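Local coordinates for probable zinc protease PqqL (PDB 6OFT), which is probably a periplasmic zinc-dependent endopeptidase of the M16 family, represented here by the first half of the protein, at residues A[65-70]-A[113-118]; A[338-343]-A[456-461]; A[430-435]-A[449-454]. All blocks are in the same frame, centred on the assembly; numbering follows the deposited sequence.

Contact 1 of 3, residues A[65-70]-A[113-118]; sequences KTWPGN and VMAIFS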
loop_
_atom_site.group_PDB
_atom_site.type_symbol
_atom_site.label_atom_id
_atom_site.label_comp_id
_atom_site.label_asym_id
_atom_site.label_seq_id
_atom_site.Cartn_x
_atom_site.Cartn_y
_atom_site.Cartn_z
ATOM N N LYS A 65 -20.171 -16.643 19.114
ATOM C CA LYS A 65 -20.928 -17.135 20.262
ATOM C C LYS A 65 -22.433 -16.818 20.142
ATOM O O LYS A 65 -23.241 -17.729 20.288
ATOM C CB LYS A 65 -20.325 -16.564 21.567
ATOM C CG LYS A 65 -21.104 -16.915 22.840
ATOM C CD LYS A 65 -20.582 -16.194 24.091
ATOM C CE LYS A 65 -21.006 -14.743 24.209
ATOM N NZ LYS A 65 -20.027 -13.820 23.570
ATOM N N THR A 66 -22.800 -15.557 19.865
ATOM C CA THR A 66 -24.210 -15.148 19.731
ATOM C C THR A 66 -24.777 -15.445 18.331
ATOM O O THR A 66 -25.975 -15.715 18.195
ATOM C CB THR A 66 -24.382 -13.676 20.140
ATOM O OG1 THR A 66 -23.669 -13.451 21.355
ATOM C CG2 THR A 66 -25.858 -13.270 20.336
ATOM N N TRP A 67 -23.921 -15.386 17.297
ATOM C CA TRP A 67 -24.323 -15.581 15.907
ATOM C C TRP A 67 -23.629 -16.796 15.234
ATOM O O TRP A 67 -22.730 -16.608 14.410
ATOM C CB TRP A 67 -24.128 -14.269 15.110
ATOM C CG TRP A 67 -24.885 -13.100 15.678
ATOM C CD1 TRP A 67 -26.223 -12.860 15.573
ATOM C CD2 TRP A 67 -24.349 -12.045 16.491
ATOM N NE1 TRP A 67 -26.561 -11.734 16.292
ATOM C CE2 TRP A 67 -25.432 -11.216 16.870
ATOM C CE3 TRP A 67 -23.062 -11.740 16.979
ATOM C CZ2 TRP A 67 -25.261 -10.084 17.676
ATOM C CZ3 TRP A 67 -22.898 -10.624 17.778
ATOM C CH2 TRP A 67 -23.987 -9.813 18.127
ATOM N N PRO A 68 -24.029 -18.054 15.550
ATOM C CA PRO A 68 -23.378 -19.205 14.896
ATOM C C PRO A 68 -23.745 -19.326 13.417
ATOM O O PRO A 68 -24.681 -18.673 12.971
ATOM C CB PRO A 68 -23.874 -20.401 15.711
ATOM C CG PRO A 68 -25.194 -19.951 16.266
ATOM C CD PRO A 68 -25.074 -18.494 16.505
ATOM N N GLY A 69 -22.997 -20.142 12.678
ATOM C CA GLY A 69 -23.220 -20.378 11.253
ATOM C C GLY A 69 -23.303 -19.112 10.416
ATOM O O GLY A 69 -22.416 -18.260 10.478
ATOM N N ASN A 70 -24.405 -18.962 9.678
ATOM C CA ASN A 70 -24.667 -17.819 8.804
ATOM C C ASN A 70 -25.387 -16.626 9.495
ATOM O O ASN A 70 -25.777 -15.670 8.811
ATOM C CB ASN A 70 -25.474 -18.298 7.589
ATOM C CG ASN A 70 -25.367 -17.378 6.401
ATOM O OD1 ASN A 70 -24.278 -16.944 6.021
ATOM N ND2 ASN A 70 -26.502 -17.052 5.800
ATOM N N VAL A 113 -24.202 -3.352 14.866
ATOM C CA VAL A 113 -22.920 -3.503 14.155
ATOM C C VAL A 113 -21.757 -3.561 15.184
ATOM O O VAL A 113 -20.871 -4.413 15.076
ATOM C CB VAL A 113 -22.727 -2.400 13.055
ATOM C CG1 VAL A 113 -21.296 -2.359 12.538
ATOM C CG2 VAL A 113 -23.693 -2.602 11.888
ATOM N N MET A 114 -21.808 -2.698 16.206
ATOM C CA MET A 114 -20.796 -2.649 17.276
ATOM C C MET A 114 -20.758 -3.961 18.080
ATOM O O MET A 114 -19.683 -4.389 18.494
ATOM C CB MET A 114 -21.076 -1.471 18.216
ATOM C CG MET A 114 -20.733 -0.109 17.629
ATOM S SD MET A 114 -19.062 0.046 16.942
ATOM C CE MET A 114 -18.053 -0.201 18.395
ATOM N N ALA A 115 -21.929 -4.587 18.289
ATOM C CA ALA A 115 -22.069 -5.858 19.013
ATOM C C ALA A 115 -21.389 -6.988 18.222
ATOM O O ALA A 115 -20.710 -7.821 18.827
ATOM C CB ALA A 115 -23.529 -6.172 19.252
ATOM N N ILE A 116 -21.503 -6.957 16.867
ATOM C CA ILE A 116 -20.835 -7.899 15.959
ATOM C C ILE A 116 -19.308 -7.691 16.042
ATOM O O ILE A 116 -18.575 -8.675 16.089
ATOM C CB ILE A 116 -21.387 -7.806 14.506
ATOM C CG1 ILE A 116 -22.857 -8.310 14.432
ATOM C CG2 ILE A 116 -20.496 -8.580 13.519
ATOM C CD1 ILE A 116 -23.606 -8.005 13.151
ATOM N N PHE A 117 -18.832 -6.426 16.073
ATOM C CA PHE A 117 -17.393 -6.129 16.182
ATOM C C PHE A 117 -16.816 -6.666 17.494
ATOM O O PHE A 117 -15.705 -7.199 17.502
ATOM C CB PHE A 117 -17.094 -4.624 16.035
ATOM C CG PHE A 117 -16.918 -4.124 14.614
ATOM C CD1 PHE A 117 -15.815 -4.498 13.858
ATOM C CD2 PHE A 117 -17.823 -3.225 14.057
ATOM C CE1 PHE A 117 -15.628 -3.999 12.564
ATOM C CE2 PHE A 117 -17.630 -2.720 12.767
ATOM C CZ PHE A 117 -16.537 -3.113 12.027
ATOM N N SER A 118 -17.579 -6.533 18.597
ATOM C CA SER A 118 -17.185 -7.031 19.915
ATOM C C SER A 118 -16.927 -8.565 19.904
ATOM O O SER A 118 -15.947 -9.024 20.486
ATOM C CB SER A 118 -18.246 -6.676 20.945
ATOM O OG SER A 118 -17.760 -6.923 22.249
#

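Contact 2 of 3, residues A[338-343]-A[456-461]; sequences LMAELA and KEYANK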
loop_
_atom_site.group_PDB
_atom_site.type_symbol
_atom_site.label_atom_id
_atom_site.label_comp_id
_atom_site.label_asym_id
_atom_site.label_seq_id
_atom_site.Cartn_x
_atom_site.Cartn_y
_atom_site.Cartn_z
ATOM N N LEU A 338 14.579 5.479 -22.304
ATOM C CA LEU A 338 14.834 5.338 -20.879
ATOM C C LEU A 338 16.281 5.657 -20.529
ATOM O O LEU A 338 16.518 6.461 -19.627
ATOM C CB LEU A 338 14.422 3.931 -20.362
ATOM C CG LEU A 338 14.522 3.662 -18.837
ATOM C CD1 LEU A 338 13.763 4.702 -18.013
ATOM C CD2 LEU A 338 14.039 2.251 -18.497
ATOM N N MET A 339 17.239 5.023 -21.234
ATOM C CA MET A 339 18.676 5.206 -21.031
ATOM C C MET A 339 19.101 6.659 -21.245
ATOM O O MET A 339 19.927 7.174 -20.488
ATOM C CB MET A 339 19.449 4.299 -22.005
ATOM C CG MET A 339 20.745 3.762 -21.439
ATOM S SD MET A 339 20.476 2.595 -20.077
ATOM C CE MET A 339 19.827 1.158 -20.998
ATOM N N ALA A 340 18.567 7.295 -22.307
ATOM C CA ALA A 340 18.848 8.682 -22.684
ATOM C C ALA A 340 18.390 9.635 -21.593
ATOM O O ALA A 340 19.154 10.527 -21.239
ATOM C CB ALA A 340 18.148 9.020 -23.990
ATOM N N GLU A 341 17.177 9.416 -21.012
ATOM C CA GLU A 341 16.657 10.277 -19.946
ATOM C C GLU A 341 17.424 10.109 -18.632
ATOM O O GLU A 341 17.667 11.097 -17.951
ATOM C CB GLU A 341 15.146 10.102 -19.731
ATOM C CG GLU A 341 14.523 11.351 -19.110
ATOM C CD GLU A 341 13.172 11.224 -18.430
ATOM O OE1 GLU A 341 12.274 10.564 -19.001
ATOM O OE2 GLU A 341 13.001 11.809 -17.335
ATOM N N LEU A 342 17.799 8.878 -18.284
ATOM C CA LEU A 342 18.545 8.600 -17.052
ATOM C C LEU A 342 19.960 9.195 -17.118
ATOM O O LEU A 342 20.418 9.773 -16.139
ATOM C CB LEU A 342 18.593 7.087 -16.736
ATOM C CG LEU A 342 17.278 6.375 -16.380
ATOM C CD1 LEU A 342 17.479 4.873 -16.384
ATOM C CD2 LEU A 342 16.724 6.820 -15.018
ATOM N N ALA A 343 20.625 9.085 -18.281
ATOM C CA ALA A 343 21.962 9.632 -18.504
ATOM C C ALA A 343 21.957 11.172 -18.547
ATOM O O ALA A 343 22.907 11.786 -18.060
ATOM C CB ALA A 343 22.553 9.072 -19.785
ATOM N N LYS A 456 26.479 2.308 -21.401
ATOM C CA LYS A 456 27.853 2.804 -21.571
ATOM C C LYS A 456 27.916 3.833 -22.715
ATOM O O LYS A 456 28.596 4.853 -22.591
ATOM C CB LYS A 456 28.814 1.626 -21.834
ATOM C CG LYS A 456 30.290 2.028 -21.876
ATOM C CD LYS A 456 31.139 0.978 -22.572
ATOM C CE LYS A 456 32.604 1.321 -22.472
ATOM N NZ LYS A 456 33.433 0.487 -23.383
ATOM N N GLU A 457 27.221 3.546 -23.829
ATOM C CA GLU A 457 27.111 4.419 -25.003
ATOM C C GLU A 457 26.600 5.803 -24.554
ATOM O O GLU A 457 27.241 6.807 -24.855
ATOM C CB GLU A 457 26.134 3.792 -26.017
ATOM C CG GLU A 457 25.948 4.556 -27.315
ATOM C CD GLU A 457 24.940 3.915 -28.253
ATOM O OE1 GLU A 457 25.193 2.776 -28.710
ATOM O OE2 GLU A 457 23.898 4.551 -28.532
ATOM N N TYR A 458 25.477 5.834 -23.803
ATOM C CA TYR A 458 24.877 7.068 -23.291
ATOM C C TYR A 458 25.732 7.759 -22.220
ATOM O O TYR A 458 25.826 8.988 -22.237
ATOM C CB TYR A 458 23.439 6.840 -22.809
ATOM C CG TYR A 458 22.446 6.846 -23.951
ATOM C CD1 TYR A 458 22.050 8.040 -24.550
ATOM C CD2 TYR A 458 21.913 5.660 -24.446
ATOM C CE1 TYR A 458 21.145 8.053 -25.609
ATOM C CE2 TYR A 458 21.010 5.659 -25.510
ATOM C CZ TYR A 458 20.626 6.861 -26.087
ATOM O OH TYR A 458 19.730 6.879 -27.133
ATOM N N ALA A 459 26.400 6.979 -21.342
ATOM C CA ALA A 459 27.268 7.512 -20.288
ATOM C C ALA A 459 28.480 8.271 -20.839
ATOM O O ALA A 459 28.951 9.209 -20.192
ATOM C CB ALA A 459 27.734 6.395 -19.373
ATOM N N ASN A 460 28.997 7.837 -22.013
ATOM C CA ASN A 460 30.161 8.421 -22.694
ATOM C C ASN A 460 29.790 9.485 -23.739
ATOM O O ASN A 460 30.678 10.010 -24.411
ATOM C CB ASN A 460 31.064 7.325 -23.301
ATOM C CG ASN A 460 31.582 6.292 -22.318
ATOM O OD1 ASN A 460 31.797 5.134 -22.675
ATOM N ND2 ASN A 460 31.807 6.673 -21.066
ATOM N N LYS A 461 28.489 9.798 -23.872
ATOM C CA LYS A 461 27.989 10.841 -24.773
ATOM C C LYS A 461 27.984 12.167 -24.015
ATOM O O LYS A 461 27.729 12.184 -22.807
ATOM C CB LYS A 461 26.542 10.547 -25.210
ATOM C CG LYS A 461 26.400 9.763 -26.502
ATOM C CD LYS A 461 24.950 9.761 -26.958
ATOM C CE LYS A 461 24.667 8.702 -27.994
ATOM N NZ LYS A 461 23.330 8.889 -28.622
#

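Contact 3 of 3, residues A[430-435]-A[449-454]; sequences AFWEQM and AAILAL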
loop_
_atom_site.group_PDB
_atom_site.type_symbol
_atom_site.label_atom_id
_atom_site.label_comp_id
_atom_site.label_asym_id
_atom_site.label_seq_id
_atom_site.Cartn_x
_atom_site.Cartn_y
_atom_site.Cartn_z
ATOM N N ALA A 430 19.591 -3.386 -7.587
ATOM C CA ALA A 430 18.817 -3.007 -8.779
ATOM C C ALA A 430 18.509 -4.157 -9.736
ATOM O O ALA A 430 19.205 -5.144 -9.662
ATOM C CB ALA A 430 19.508 -1.899 -9.518
ATOM N N PHE A 431 17.499 -3.976 -10.580
ATOM C CA PHE A 431 17.185 -4.948 -11.613
ATOM C C PHE A 431 16.523 -4.302 -12.830
ATOM O O PHE A 431 15.692 -3.398 -12.684
ATOM C CB PHE A 431 16.381 -6.158 -11.082
ATOM C CG PHE A 431 14.958 -5.913 -10.638
ATOM C CD1 PHE A 431 14.664 -5.654 -9.297
ATOM C CD2 PHE A 431 13.901 -6.022 -11.538
ATOM C CE1 PHE A 431 13.341 -5.484 -8.876
ATOM C CE2 PHE A 431 12.578 -5.827 -11.121
ATOM C CZ PHE A 431 12.305 -5.582 -9.790
ATOM N N TRP A 432 16.922 -4.769 -13.997
ATOM C CA TRP A 432 16.346 -4.375 -15.302
ATOM C C TRP A 432 15.190 -5.312 -15.617
ATOM O O TRP A 432 15.328 -6.484 -15.382
ATOM C CB TRP A 432 17.383 -4.436 -16.420
ATOM C CG TRP A 432 18.322 -3.281 -16.397
ATOM C CD1 TRP A 432 19.555 -3.259 -15.846
ATOM C CD2 TRP A 432 18.085 -1.969 -16.917
ATOM N NE1 TRP A 432 20.103 -2.029 -15.999
ATOM C CE2 TRP A 432 19.230 -1.211 -16.643
ATOM C CE3 TRP A 432 17.030 -1.366 -17.592
ATOM C CZ2 TRP A 432 19.350 0.122 -17.016
ATOM C CZ3 TRP A 432 17.149 -0.054 -17.961
ATOM C CH2 TRP A 432 18.287 0.686 -17.667
ATOM N N GLU A 433 14.115 -4.794 -16.140
ATOM C CA GLU A 433 12.986 -5.633 -16.483
ATOM C C GLU A 433 12.321 -5.224 -17.790
ATOM O O GLU A 433 12.029 -4.053 -18.000
ATOM C CB GLU A 433 11.968 -5.614 -15.337
ATOM C CG GLU A 433 10.790 -6.551 -15.521
ATOM C CD GLU A 433 9.651 -6.148 -14.616
ATOM O OE1 GLU A 433 9.631 -6.613 -13.456
ATOM O OE2 GLU A 433 8.805 -5.335 -15.049
ATOM N N GLN A 434 12.046 -6.210 -18.640
ATOM C CA GLN A 434 11.322 -6.008 -19.884
ATOM C C GLN A 434 10.054 -6.827 -19.863
ATOM O O GLN A 434 10.047 -7.932 -19.334
ATOM C CB GLN A 434 12.170 -6.357 -21.110
ATOM C CG GLN A 434 13.101 -5.212 -21.509
ATOM C CD GLN A 434 14.173 -5.645 -22.463
ATOM O OE1 GLN A 434 14.248 -5.184 -23.602
ATOM N NE2 GLN A 434 15.040 -6.528 -22.016
ATOM N N MET A 435 8.988 -6.287 -20.448
ATOM C CA MET A 435 7.697 -6.959 -20.534
ATOM C C MET A 435 7.350 -7.120 -21.993
ATOM O O MET A 435 7.451 -6.157 -22.751
ATOM C CB MET A 435 6.629 -6.173 -19.767
ATOM C CG MET A 435 6.759 -6.339 -18.271
ATOM S SD MET A 435 5.612 -5.335 -17.305
ATOM C CE MET A 435 4.012 -6.151 -17.710
ATOM N N ALA A 449 23.643 -7.913 -21.908
ATOM C CA ALA A 449 24.873 -7.293 -22.406
ATOM C C ALA A 449 24.551 -6.071 -23.271
ATOM O O ALA A 449 25.255 -5.066 -23.187
ATOM C CB ALA A 449 25.707 -8.297 -23.188
ATOM N N ALA A 450 23.455 -6.152 -24.055
ATOM C CA ALA A 450 22.979 -5.087 -24.927
ATOM C C ALA A 450 22.484 -3.901 -24.107
ATOM O O ALA A 450 22.740 -2.762 -24.492
ATOM C CB ALA A 450 21.874 -5.604 -25.837
ATOM N N ILE A 451 21.789 -4.162 -22.978
ATOM C CA ILE A 451 21.262 -3.125 -22.078
ATOM C C ILE A 451 22.433 -2.297 -21.547
ATOM O O ILE A 451 22.410 -1.061 -21.633
ATOM C CB ILE A 451 20.400 -3.733 -20.911
ATOM C CG1 ILE A 451 19.041 -4.290 -21.426
ATOM C CG2 ILE A 451 20.183 -2.699 -19.790
ATOM C CD1 ILE A 451 18.201 -5.111 -20.427
ATOM N N LEU A 452 23.439 -2.970 -21.036
ATOM C CA LEU A 452 24.617 -2.297 -20.433
ATOM C C LEU A 452 25.493 -1.657 -21.513
ATOM O O LEU A 452 26.092 -0.670 -21.187
ATOM C CB LEU A 452 25.380 -3.264 -19.533
ATOM C CG LEU A 452 24.611 -3.802 -18.331
ATOM C CD1 LEU A 452 25.550 -4.398 -17.318
ATOM C CD2 LEU A 452 23.748 -2.733 -17.683
ATOM N N ALA A 453 25.545 -2.178 -22.738
ATOM C CA ALA A 453 26.336 -1.523 -23.793
ATOM C C ALA A 453 25.643 -0.210 -24.181
ATOM O O ALA A 453 26.314 0.770 -24.511
ATOM C CB ALA A 453 26.471 -2.429 -25.011
ATOM N N LEU A 454 24.300 -0.192 -24.119
ATOM C CA LEU A 454 23.507 0.994 -24.402
ATOM C C LEU A 454 23.703 2.026 -23.287
ATOM O O LEU A 454 23.821 3.215 -23.570
ATOM C CB LEU A 454 22.028 0.623 -24.592
ATOM C CG LEU A 454 21.127 1.699 -25.224
ATOM C CD1 LEU A 454 21.586 2.060 -26.674
ATOM C CD2 LEU A 454 19.661 1.268 -25.190
#

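Contact 1 of 3, residues A[65-70]-A[113-118]
Trp67, in the loop between helices 52-59 and 71-77, lays its indole against Ala115 and Ile116 of helix 107-122. In a CH-pi contact, CG1 of Ile116 stands over a face of the six-membered ring, 4.1 Å from its centroid and 12° off the ring normal. The branch is placed there by the first torsion of the isoleucine, which sets CG1 opposite the carbonyl carbon (chi1 -68°). On the other face, CB of the preceding Thr66 lies near the rim.

Apolar and backbone packing makes up the rest. The far corner of the benzo ring meets the helix: CH2 of Trp67 is 3.8 Å from CB of Ala115, and CZ3 is 3.9 Å from CA of Ile116. The carbonyl O of Ala115 comes to the ring edge, 3.7 Å from CZ3 of Trp67 and near the ring plane.

Polar links anchor the loop beside this patch, with Lys65 NZ in a salt bridge and Thr66 OG1 in a hydrogen bond to OE2 of Glu119, one turn further along the helix. Trp67 also touches Val72 and Thr75 of helix 71-77. Both segments lie in the M16 peptidase family region, in structural packing away from the predicted zinc site. The indole therefore joins loop to helix by dispersion and shape, while neighbouring charged and hydroxyl groups supply the directional bonds.

Contact 2 of 3, residues A[338-343]-A[456-461]
Tyr458, near the end of helix 448-459, lies with its ring along helix 331-348 and meets Met339, Ala340 and Ala343. The closest approach is made by CB of Ala340, 3.5 Å from CE1 of Tyr458. CA of the same alanine sits over one face of the ring, 3.7 Å above the plane and displaced toward the rim, with the carbonyl carbon of Met339 over that face too. The other long side of the ring belongs to Met339, whose CB and CG both lie 3.7 Å from CD2 of Tyr458. At the root of the tyrosine, its CB rests 3.9 Å from CB of Ala343, one turn on from Met339.

Ala340 and Ala343 keep the surface of helix 331-348 low, and the two helices come near enough for the CA atoms of Ala343 and Ala459 to stand 6.0 Å apart. The tyrosine CG is turned opposite its own carbonyl carbon (chi1 -81°), which carries the ring back along the neighbouring helix toward its beginning. There the phenol OH hydrogen-bonds OD1 of Asn336, a turn before Ala340. Met339 bends at chi2 and chi3, sending its end away from the tyrosine to touch Ile451 and Trp432. Segment 338-343 belongs to the M16 inactive-domain family region, which the contact joins to the late helix 448-459.

An alanine in place of Tyr458 would probably open a gap beside Met339 and Ala340 and leave Asn336 OD1 without this phenol partner. The contact thus matches an apolar ring face to small residues and the backbone carbons of Met339 and Ala340, while the bond to Asn336 tethers the hydroxyl end and probably limits swinging of the ring.

Contact 3 of 3, residues A[430-435]-A[449-454]
Ile451 of helix 448-459 presses CG2 onto the indole of Trp432 in strand 430-436, and this is the tight part of the contact. The methyl stands over the five-membered ring, 3.6 Å from its centroid and 12° off the normal, a CH-pi contact. CG1 lies beside the backbone N, opposite the carbonyl carbon (chi1 -71°), leaving CG2 opposite N and over the indole, while CD1 of Ile451, at the end of the CG1 branch, comes 3.8 Å from NE2 of Gln434, an amide nitrogen that bonds to the carbonyl O of Leu446.

Looser packing is found near the indole nitrogen. Leu452 contributes just CD2, 4.1 Å from NE1 of Trp432 in an oblique approach, and is partly exposed; the indole N-H is taken up by a bound glycerol, probably from the crystallisation liquor.

The axes of 430-435 and 449-454 approach to 10.9 Å, with 112° between their directions. Phe244 of the adjacent strand meets the Trp432 ring and also touches Ile451. The helix is consequently held to the sheet by apolar contact over an aromatic face, with the polar atoms of Trp432 and Gln434 bonded to other partners.

Contacts 2 and 3 form one continuous packed region, their centres 12 Å apart and helix 448-459 common to both. Met339 bridges them: its CE lies 3.5 Å from O of Ile451 and 3.7 Å from CH2 of Trp432. Along the chain, contact 3 is nested within the loop closed by contact 2. Helix 448-459 packs on both the five-stranded sheet (contact 3) and helix 331-348 (contact 2). Contact 1 belongs to the other end of the molecule, across the chain's centre, with its centre 61 Å from that of contact 2 and 54 Å from that of contact 3. All three lie away from the predicted zinc site of His54, His58 and Glu134.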